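Local coordinates for fibronectin type III domain-containing protein 5 (Homo sapiens, PDB 4LSD), which is a membrane-bound precursor of the secreted muscle hormone irisin, which probably induces browning of white fat and whose fibronectin type III domain can form a continuous beta-sheet dimer, at residues 21-26 against 32-37; 36-41 against 45-50; 73-76 against 82-85. All coordinates share one frame; numbering follows the deposited sequence.

Interaction 1: residues 21-26 against 32-37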
loop_
_atom_site.group_PDB
_atom_site.type_symbol
_atom_site.label_atom_id
_atom_site.label_comp_id
_atom_site.label_asym_id
_atom_site.label_seq_id
_atom_site.Cartn_x
_atom_site.Cartn_y
_atom_site.Cartn_z
ATOM N N VAL A 21 2.467 -0.370 -11.677
ATOM C CA VAL A 21 2.150 0.959 -12.190
ATOM C C VAL A 21 3.425 1.772 -12.275
ATOM O O VAL A 21 4.222 1.753 -11.347
ATOM C CB VAL A 21 1.176 1.698 -11.241
ATOM C CG1 VAL A 21 0.847 3.088 -11.779
ATOM C CG2 VAL A 21 -0.085 0.880 -11.063
ATOM N N SER A 22 3.616 2.491 -13.378
ATOM C CA SER A 22 4.816 3.315 -13.554
ATOM C C SER A 22 4.412 4.717 -13.951
ATOM O O SER A 22 3.310 4.936 -14.452
ATOM C CB SER A 22 5.721 2.755 -14.655
ATOM O OG SER A 22 5.911 1.364 -14.508
ATOM N N TRP A 23 5.318 5.663 -13.755
ATOM C CA TRP A 23 5.035 7.039 -14.105
ATOM C C TRP A 23 6.320 7.815 -14.188
ATOM O O TRP A 23 7.398 7.288 -13.913
ATOM C CB TRP A 23 4.140 7.687 -13.054
ATOM C CG TRP A 23 4.776 7.747 -11.685
ATOM C CD1 TRP A 23 5.577 8.737 -11.179
ATOM C CD2 TRP A 23 4.682 6.751 -10.670
ATOM N NE1 TRP A 23 5.991 8.408 -9.907
ATOM C CE2 TRP A 23 5.459 7.187 -9.574
ATOM C CE3 TRP A 23 4.025 5.516 -10.583
ATOM C CZ2 TRP A 23 5.584 6.439 -8.399
ATOM C CZ3 TRP A 23 4.149 4.771 -9.418
ATOM C CH2 TRP A 23 4.930 5.233 -8.344
ATOM N N ASP A 24 6.188 9.076 -14.574
ATOM C CA ASP A 24 7.319 9.977 -14.665
ATOM C C ASP A 24 6.847 11.246 -14.019
ATOM O O ASP A 24 5.643 11.468 -13.864
ATOM C CB ASP A 24 7.694 10.317 -16.106
ATOM C CG ASP A 24 8.042 9.115 -16.912
ATOM O OD1 ASP A 24 8.927 8.348 -16.477
ATOM O OD2 ASP A 24 7.430 8.953 -17.990
ATOM N N VAL A 25 7.803 12.075 -13.637
ATOM C CA VAL A 25 7.491 13.350 -13.036
ATOM C C VAL A 25 8.291 14.349 -13.844
ATOM O O VAL A 25 9.214 13.968 -14.561
ATOM C CB VAL A 25 7.913 13.403 -11.555
ATOM C CG1 VAL A 25 7.124 12.387 -10.762
ATOM C CG2 VAL A 25 9.398 13.147 -11.427
ATOM N N LEU A 26 7.919 15.619 -13.757
ATOM C CA LEU A 26 8.622 16.660 -14.496
ATOM C C LEU A 26 9.849 17.133 -13.719
ATOM O O LEU A 26 10.898 17.393 -14.302
ATOM C CB LEU A 26 7.682 17.842 -14.763
ATOM C CG LEU A 26 6.656 17.770 -15.899
ATOM C CD1 LEU A 26 6.353 16.335 -16.286
ATOM C CD2 LEU A 26 5.386 18.478 -15.440
ATOM N N ILE A 32 10.053 13.396 -3.685
ATOM C CA ILE A 32 10.588 12.475 -2.685
ATOM C C ILE A 32 9.723 11.239 -2.457
ATOM O O ILE A 32 10.130 10.313 -1.756
ATOM C CB ILE A 32 10.770 13.187 -1.327
ATOM C CG1 ILE A 32 9.407 13.506 -0.691
ATOM C CG2 ILE A 32 11.562 14.470 -1.537
ATOM C CD1 ILE A 32 9.511 14.257 0.629
ATOM N N GLY A 33 8.538 11.218 -3.054
ATOM C CA GLY A 33 7.659 10.084 -2.864
ATOM C C GLY A 33 6.435 10.101 -3.754
ATOM O O GLY A 33 6.354 10.855 -4.725
ATOM N N PHE A 34 5.467 9.266 -3.410
ATOM C CA PHE A 34 4.252 9.173 -4.193
ATOM C C PHE A 34 3.093 8.606 -3.386
ATOM O O PHE A 34 3.293 7.919 -2.388
ATOM C CB PHE A 34 4.493 8.252 -5.372
ATOM C CG PHE A 34 4.518 6.792 -5.001
ATOM C CD1 PHE A 34 3.332 6.065 -4.895
ATOM C CD2 PHE A 34 5.724 6.145 -4.749
ATOM C CE1 PHE A 34 3.345 4.718 -4.547
ATOM C CE2 PHE A 34 5.752 4.794 -4.399
ATOM C CZ PHE A 34 4.560 4.078 -4.299
ATOM N N ALA A 35 1.875 8.882 -3.835
ATOM C CA ALA A 35 0.683 8.348 -3.190
ATOM C C ALA A 35 -0.176 7.794 -4.310
ATOM O O ALA A 35 -0.395 8.457 -5.322
ATOM C CB ALA A 35 -0.060 9.432 -2.440
ATOM N N ILE A 36 -0.642 6.564 -4.146
ATOM C CA ILE A 36 -1.489 5.930 -5.157
ATOM C C ILE A 36 -2.844 5.540 -4.554
ATOM O O ILE A 36 -2.928 5.184 -3.376
ATOM C CB ILE A 36 -0.814 4.661 -5.755
ATOM C CG1 ILE A 36 0.118 5.047 -6.904
ATOM C CG2 ILE A 36 -1.860 3.689 -6.271
ATOM C CD1 ILE A 36 0.697 3.850 -7.648
ATOM N N SER A 37 -3.898 5.635 -5.368
ATOM C CA SER A 37 -5.259 5.267 -4.962
ATOM C C SER A 37 -5.688 4.178 -5.900
ATOM O O SER A 37 -5.452 4.256 -7.105
ATOM C CB SER A 37 -6.264 6.406 -5.136
ATOM O OG SER A 37 -5.926 7.533 -4.362
HETATM O O HOH W 1 7.027 9.846 -7.566
#

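Interaction 2: residues 36-41 against 45-50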
loop_
_atom_site.group_PDB
_atom_site.type_symbol
_atom_site.label_atom_id
_atom_site.label_comp_id
_atom_site.label_asym_id
_atom_site.label_seq_id
_atom_site.Cartn_x
_atom_site.Cartn_y
_atom_site.Cartn_z
ATOM N N ILE A 36 -0.642 6.564 -4.146
ATOM C CA ILE A 36 -1.489 5.930 -5.157
ATOM C C ILE A 36 -2.844 5.540 -4.554
ATOM O O ILE A 36 -2.928 5.184 -3.376
ATOM C CB ILE A 36 -0.814 4.661 -5.755
ATOM C CG1 ILE A 36 0.118 5.047 -6.904
ATOM C CG2 ILE A 36 -1.860 3.689 -6.271
ATOM C CD1 ILE A 36 0.697 3.850 -7.648
ATOM N N SER A 37 -3.898 5.635 -5.368
ATOM C CA SER A 37 -5.259 5.267 -4.962
ATOM C C SER A 37 -5.688 4.178 -5.900
ATOM O O SER A 37 -5.452 4.256 -7.105
ATOM C CB SER A 37 -6.264 6.406 -5.136
ATOM O OG SER A 37 -5.926 7.533 -4.362
ATOM N N GLN A 38 -6.344 3.172 -5.348
ATOM C CA GLN A 38 -6.817 2.061 -6.147
ATOM C C GLN A 38 -8.230 1.686 -5.749
ATOM O O GLN A 38 -8.541 1.564 -4.566
ATOM C CB GLN A 38 -5.908 0.850 -5.949
ATOM C CG GLN A 38 -6.476 -0.447 -6.515
ATOM C CD GLN A 38 -5.802 -1.679 -5.936
ATOM O OE1 GLN A 38 -4.575 -1.821 -5.986
ATOM N NE2 GLN A 38 -6.603 -2.581 -5.381
ATOM N N GLN A 39 -9.093 1.525 -6.738
ATOM C CA GLN A 39 -10.459 1.107 -6.480
ATOM C C GLN A 39 -10.990 0.459 -7.743
ATOM O O GLN A 39 -10.556 0.786 -8.847
ATOM C CB GLN A 39 -11.342 2.288 -6.049
ATOM C CG GLN A 39 -11.303 3.468 -6.958
ATOM C CD GLN A 39 -12.199 4.599 -6.475
ATOM O OE1 GLN A 39 -11.863 5.328 -5.537
ATOM N NE2 GLN A 39 -13.350 4.747 -7.115
ATOM N N LYS A 40 -11.895 -0.496 -7.578
ATOM C CA LYS A 40 -12.475 -1.167 -8.727
ATOM C C LYS A 40 -13.421 -0.192 -9.411
ATOM O O LYS A 40 -13.911 0.759 -8.778
ATOM C CB LYS A 40 -13.275 -2.390 -8.296
ATOM C CG LYS A 40 -12.490 -3.467 -7.597
ATOM C CD LYS A 40 -13.365 -4.691 -7.393
ATOM C CE LYS A 40 -12.714 -5.702 -6.472
ATOM N NZ LYS A 40 -13.679 -6.776 -6.098
ATOM N N LYS A 41 -13.679 -0.439 -10.696
ATOM C CA LYS A 41 -14.592 0.384 -11.472
ATOM C C LYS A 41 -15.886 0.368 -10.642
ATOM O O LYS A 41 -16.523 1.397 -10.444
ATOM C CB LYS A 41 -14.812 -0.246 -12.854
ATOM C CG LYS A 41 -15.668 0.574 -13.789
ATOM C CD LYS A 41 -16.059 -0.241 -15.006
ATOM C CE LYS A 41 -17.108 0.473 -15.839
ATOM N NZ LYS A 41 -16.640 1.813 -16.280
HETATM N N MSE A 45 -14.099 -1.395 -2.102
HETATM C CA MSE A 45 -12.875 -1.435 -1.307
HETATM C C MSE A 45 -11.951 -0.359 -1.891
HETATM O O MSE A 45 -11.797 -0.274 -3.113
HETATM C CB MSE A 45 -12.247 -2.835 -1.445
HETATM C CG MSE A 45 -11.123 -3.189 -0.455
HETATM SE SE MSE A 45 -9.319 -2.630 -0.911
HETATM C CE MSE A 45 -9.227 -1.185 0.281
ATOM N N LEU A 46 -11.354 0.465 -1.030
ATOM C CA LEU A 46 -10.440 1.541 -1.464
ATOM C C LEU A 46 -9.046 1.294 -0.907
ATOM O O LEU A 46 -8.864 1.332 0.306
ATOM C CB LEU A 46 -10.867 2.895 -0.904
ATOM C CG LEU A 46 -12.303 3.357 -1.012
ATOM C CD1 LEU A 46 -12.517 4.461 -0.013
ATOM C CD2 LEU A 46 -12.591 3.808 -2.426
ATOM N N ARG A 47 -8.061 1.064 -1.768
ATOM C CA ARG A 47 -6.700 0.821 -1.306
ATOM C C ARG A 47 -5.789 2.016 -1.582
ATOM O O ARG A 47 -5.794 2.574 -2.682
ATOM C CB ARG A 47 -6.130 -0.427 -1.978
ATOM C CG ARG A 47 -4.744 -0.795 -1.491
ATOM C CD ARG A 47 -4.496 -2.294 -1.616
ATOM N NE ARG A 47 -3.903 -2.646 -2.898
ATOM C CZ ARG A 47 -3.973 -3.853 -3.450
ATOM N NH1 ARG A 47 -4.623 -4.834 -2.831
ATOM N NH2 ARG A 47 -3.375 -4.080 -4.617
ATOM N N PHE A 48 -5.012 2.404 -0.574
ATOM C CA PHE A 48 -4.096 3.532 -0.696
ATOM C C PHE A 48 -2.655 3.143 -0.355
ATOM O O PHE A 48 -2.404 2.574 0.704
ATOM C CB PHE A 48 -4.510 4.668 0.244
ATOM C CG PHE A 48 -5.925 5.112 0.071
ATOM C CD1 PHE A 48 -6.953 4.532 0.817
ATOM C CD2 PHE A 48 -6.238 6.107 -0.852
ATOM C CE1 PHE A 48 -8.275 4.938 0.642
ATOM C CE2 PHE A 48 -7.551 6.520 -1.035
ATOM C CZ PHE A 48 -8.575 5.937 -0.289
ATOM N N ILE A 49 -1.712 3.460 -1.242
ATOM C CA ILE A 49 -0.310 3.165 -0.987
ATOM C C ILE A 49 0.476 4.451 -1.072
ATOM O O ILE A 49 0.282 5.238 -1.987
ATOM C CB ILE A 49 0.284 2.208 -2.010
ATOM C CG1 ILE A 49 -0.494 0.896 -2.024
ATOM C CG2 ILE A 49 1.742 1.939 -1.654
ATOM C CD1 ILE A 49 -0.089 -0.027 -3.144
ATOM N N GLN A 50 1.355 4.678 -0.106
ATOM C CA GLN A 50 2.185 5.880 -0.102
ATOM C C GLN A 50 3.599 5.448 0.264
ATOM O O GLN A 50 3.783 4.555 1.080
ATOM C CB GLN A 50 1.683 6.903 0.928
ATOM C CG GLN A 50 2.415 8.236 0.882
ATOM C CD GLN A 50 2.203 9.093 2.131
ATOM O OE1 GLN A 50 2.894 8.932 3.144
ATOM N NE2 GLN A 50 1.240 10.006 2.064
HETATM O O HOH W 2 -9.551 -1.721 -4.544
HETATM O O HOH W 3 -13.101 -1.314 -5.016
#

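Interaction 3: residues 73-76 against 82-85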
loop_
_atom_site.group_PDB
_atom_site.type_symbol
_atom_site.label_atom_id
_atom_site.label_comp_id
_atom_site.label_asym_id
_atom_site.label_seq_id
_atom_site.Cartn_x
_atom_site.Cartn_y
_atom_site.Cartn_z
ATOM N N HIS A 73 -4.974 6.223 -9.474
ATOM C CA HIS A 73 -4.533 7.606 -9.640
ATOM C C HIS A 73 -3.215 7.727 -8.906
ATOM O O HIS A 73 -3.054 7.186 -7.815
ATOM C CB HIS A 73 -5.513 8.613 -9.029
ATOM C CG HIS A 73 -6.807 8.730 -9.770
ATOM N ND1 HIS A 73 -7.072 9.745 -10.659
ATOM C CD2 HIS A 73 -7.903 7.936 -9.756
ATOM C CE1 HIS A 73 -8.283 9.571 -11.169
ATOM N NE2 HIS A 73 -8.802 8.483 -10.638
ATOM N N VAL A 74 -2.269 8.435 -9.502
ATOM C CA VAL A 74 -0.977 8.618 -8.871
ATOM C C VAL A 74 -0.819 10.085 -8.522
ATOM O O VAL A 74 -1.370 10.951 -9.191
ATOM C CB VAL A 74 0.171 8.201 -9.810
ATOM C CG1 VAL A 74 1.499 8.256 -9.065
ATOM C CG2 VAL A 74 -0.078 6.813 -10.348
ATOM N N GLN A 75 -0.078 10.360 -7.459
ATOM C CA GLN A 75 0.174 11.730 -7.014
ATOM C C GLN A 75 1.652 11.804 -6.629
ATOM O O GLN A 75 2.229 10.808 -6.204
ATOM C CB GLN A 75 -0.688 12.057 -5.799
ATOM C CG GLN A 75 -0.296 13.346 -5.111
ATOM C CD GLN A 75 -1.029 13.535 -3.806
ATOM O OE1 GLN A 75 -1.727 14.525 -3.610
ATOM N NE2 GLN A 75 -0.879 12.576 -2.905
ATOM N N ALA A 76 2.277 12.966 -6.777
ATOM C CA ALA A 76 3.685 13.085 -6.429
ATOM C C ALA A 76 3.865 13.901 -5.157
ATOM O O ALA A 76 3.249 14.953 -4.989
ATOM C CB ALA A 76 4.459 13.714 -7.576
ATOM N N GLN A 82 2.364 18.487 -2.237
ATOM C CA GLN A 82 1.926 17.339 -3.003
ATOM C C GLN A 82 1.306 17.852 -4.299
ATOM O O GLN A 82 0.832 18.990 -4.365
ATOM C CB GLN A 82 0.887 16.564 -2.196
ATOM C CG GLN A 82 -0.308 17.424 -1.775
ATOM C CD GLN A 82 -1.327 16.666 -0.944
ATOM O OE1 GLN A 82 -1.026 16.203 0.155
ATOM N NE2 GLN A 82 -2.542 16.537 -1.466
ATOM N N SER A 83 1.293 17.002 -5.320
ATOM C CA SER A 83 0.741 17.383 -6.611
ATOM C C SER A 83 -0.683 16.914 -6.805
ATOM O O SER A 83 -1.193 16.122 -6.021
ATOM C CB SER A 83 1.566 16.759 -7.730
ATOM O OG SER A 83 1.108 15.446 -7.980
ATOM N N PRO A 84 -1.352 17.424 -7.849
ATOM C CA PRO A 84 -2.728 16.998 -8.108
ATOM C C PRO A 84 -2.669 15.582 -8.647
ATOM O O PRO A 84 -1.598 15.103 -8.998
ATOM C CB PRO A 84 -3.237 18.005 -9.155
ATOM C CG PRO A 84 -2.004 18.738 -9.629
ATOM C CD PRO A 84 -1.102 18.751 -8.439
ATOM N N ALA A 85 -3.812 14.911 -8.707
ATOM C CA ALA A 85 -3.836 13.547 -9.219
ATOM C C ALA A 85 -3.429 13.514 -10.688
ATOM O O ALA A 85 -3.721 14.433 -11.447
ATOM C CB ALA A 85 -5.224 12.952 -9.070
#

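Interaction 1: residues 21-26 against 32-37
W23 drives the corner of its indole into one face of the F34 ring: CH2 of W23 sits over the centre of that ring, 3.6 Å above its plane. The two rings are tilted by 58°, with the centroids of the six-membered rings 4.9 Å apart. At the indole's edge, in its plane, lies CG1 of V25. I36 adds an aliphatic end to the pair, its CD1 4.0 Å from W23 CZ3 and touching CG1 of V21 at 4.2 Å. In both W23 and F34, chi1 (62° and 76°) holds CG between the backbone N and the carbonyl carbon, turning the ring into the space between the sheets. The buried indole N-H is satisfied by a water, 2.9 Å from W23 NE1, which donates on to G33 O. Were F34 an alanine, W23 CH2 would probably lose the face it rests on and the indole would be freer to shift. V74 of strand 69-78 packs on V21, W23 and I36. Strands 19-24 and 31-40 belong to different sheets; the axes of their segments 21-24 and 32-37 approach to 10.7 Å, and the tryptophan between them is the characteristic core residue of the fibronectin type III beta sandwich.

Interaction 2: residues 36-41 against 45-50
Q38 and R47 stand side by side and point the same way from a hydrogen-bonded pair of the antiparallel hairpin formed by strands 31-40 and 46-52, the C and C' strands of the fibronectin type III fold. NE2 of the Q38 amide, which is turned 68° from the guanidinium plane, sits 3.5 Å above the centre of the R47 guanidinium; Q38 OE1 approaches R47 NH2 to 2.9 Å. The R47 chain leaves with CG anti to its backbone N and then bends at chi3 (91°), which brings the guanidinium to W62: NH2 donates to W62 O, and the charge makes a cation-pi contact with that indole. NH1 has a long, weak ion pair with E51 of the second subunit, whose strand pairs antiparallel with L46, R47, F48 and Q50. R47 is required for dimerization, and this outer strand is where the sheet runs on into the other subunit.

On the opposite face of the hairpin, Q39 and L46 are also aligned, L46 CD2 lying 3.5 Å from Q39 OE1, and S37 OG meets the F48 ring at CD2 obliquely. The backbones are held by reciprocal bonds at I36-I49 and Q38-R47; that from I36 N to I49 O is nearly straight, at 2.7 Å and 169°. Toward the turn a water bridges Q38 and selenomethionine M45, the residue just before strand 46-52: it accepts from Q38 NE2 at 3.2 Å and donates to the carbonyl O of M45 at 3.0 Å.

Interaction 3: residues 73-76 against 82-85
S83 binds A76 twice, once through its backbone and once through its hydroxyl. The amide of A76 donates to S83 OG in an almost straight bond of 3.0 Å and 169°. In return S83 N donates to A76 O at 2.9 Å, less straight. Both backbone polar atoms of A76 are therefore satisfied by one residue, with a side-chain oxygen standing in for the carbonyl that a regular strand neighbour would offer. The hydroxyl of S83 is used in both senses, since it also donates to P84 O, 2.9 Å away and with OG tilted 25° from the carbonyl plane. Its chi1 of 85° places OG between the backbone N and the carbonyl carbon, from where it can reach A76 N and P84 O together.

Weaker contacts add to these bonds. A76 O also receives the CA-H of Q82, with CA and O 3.4 Å apart, and V74 O receives that of A85 at 3.6 Å. The methyl of A85 rests obliquely by the H73 imidazole, CB to ND1 4.0 Å, while Q75 CG packs against the carbonyl O of S83. V74 N repeats the pattern of A76 by donating to S86 OG, whereas Q75 turns its backbone to A35 of strand 31-40. P6 covers V74, A76 and S83.

Running nearly antiparallel, residues 82-85 are thus held to strand 69-78 by the hydroxyl and amide of S83, S86 OG just beyond continuing the attachment. They belong to the connection between strands 69-78 and 89-92, the F-G loop of the fibronectin type III domain.

Strand 31-40 ties the three contacts together. Interactions 1 and 2 share I36 and S37, and their centres lie about 14 Å apart; I36 turns toward the sandwich core, its side chain about 7 Å from that of R47, the dimerization residue. Interaction 3 sits on the other flank of that strand, its centre about 7 Å from that of interaction 1 and 13 Å from that of interaction 2. Probable backbone hydrogen bonds, S37 N to H73 O at 3.0 Å and A35 O to Q75 N at 2.9 Å, join strands 31-40 and 69-78, while V74 CG1 lies 3.9 Å from W23 CD2. Of the three, interaction 2 is the one touched by the second subunit.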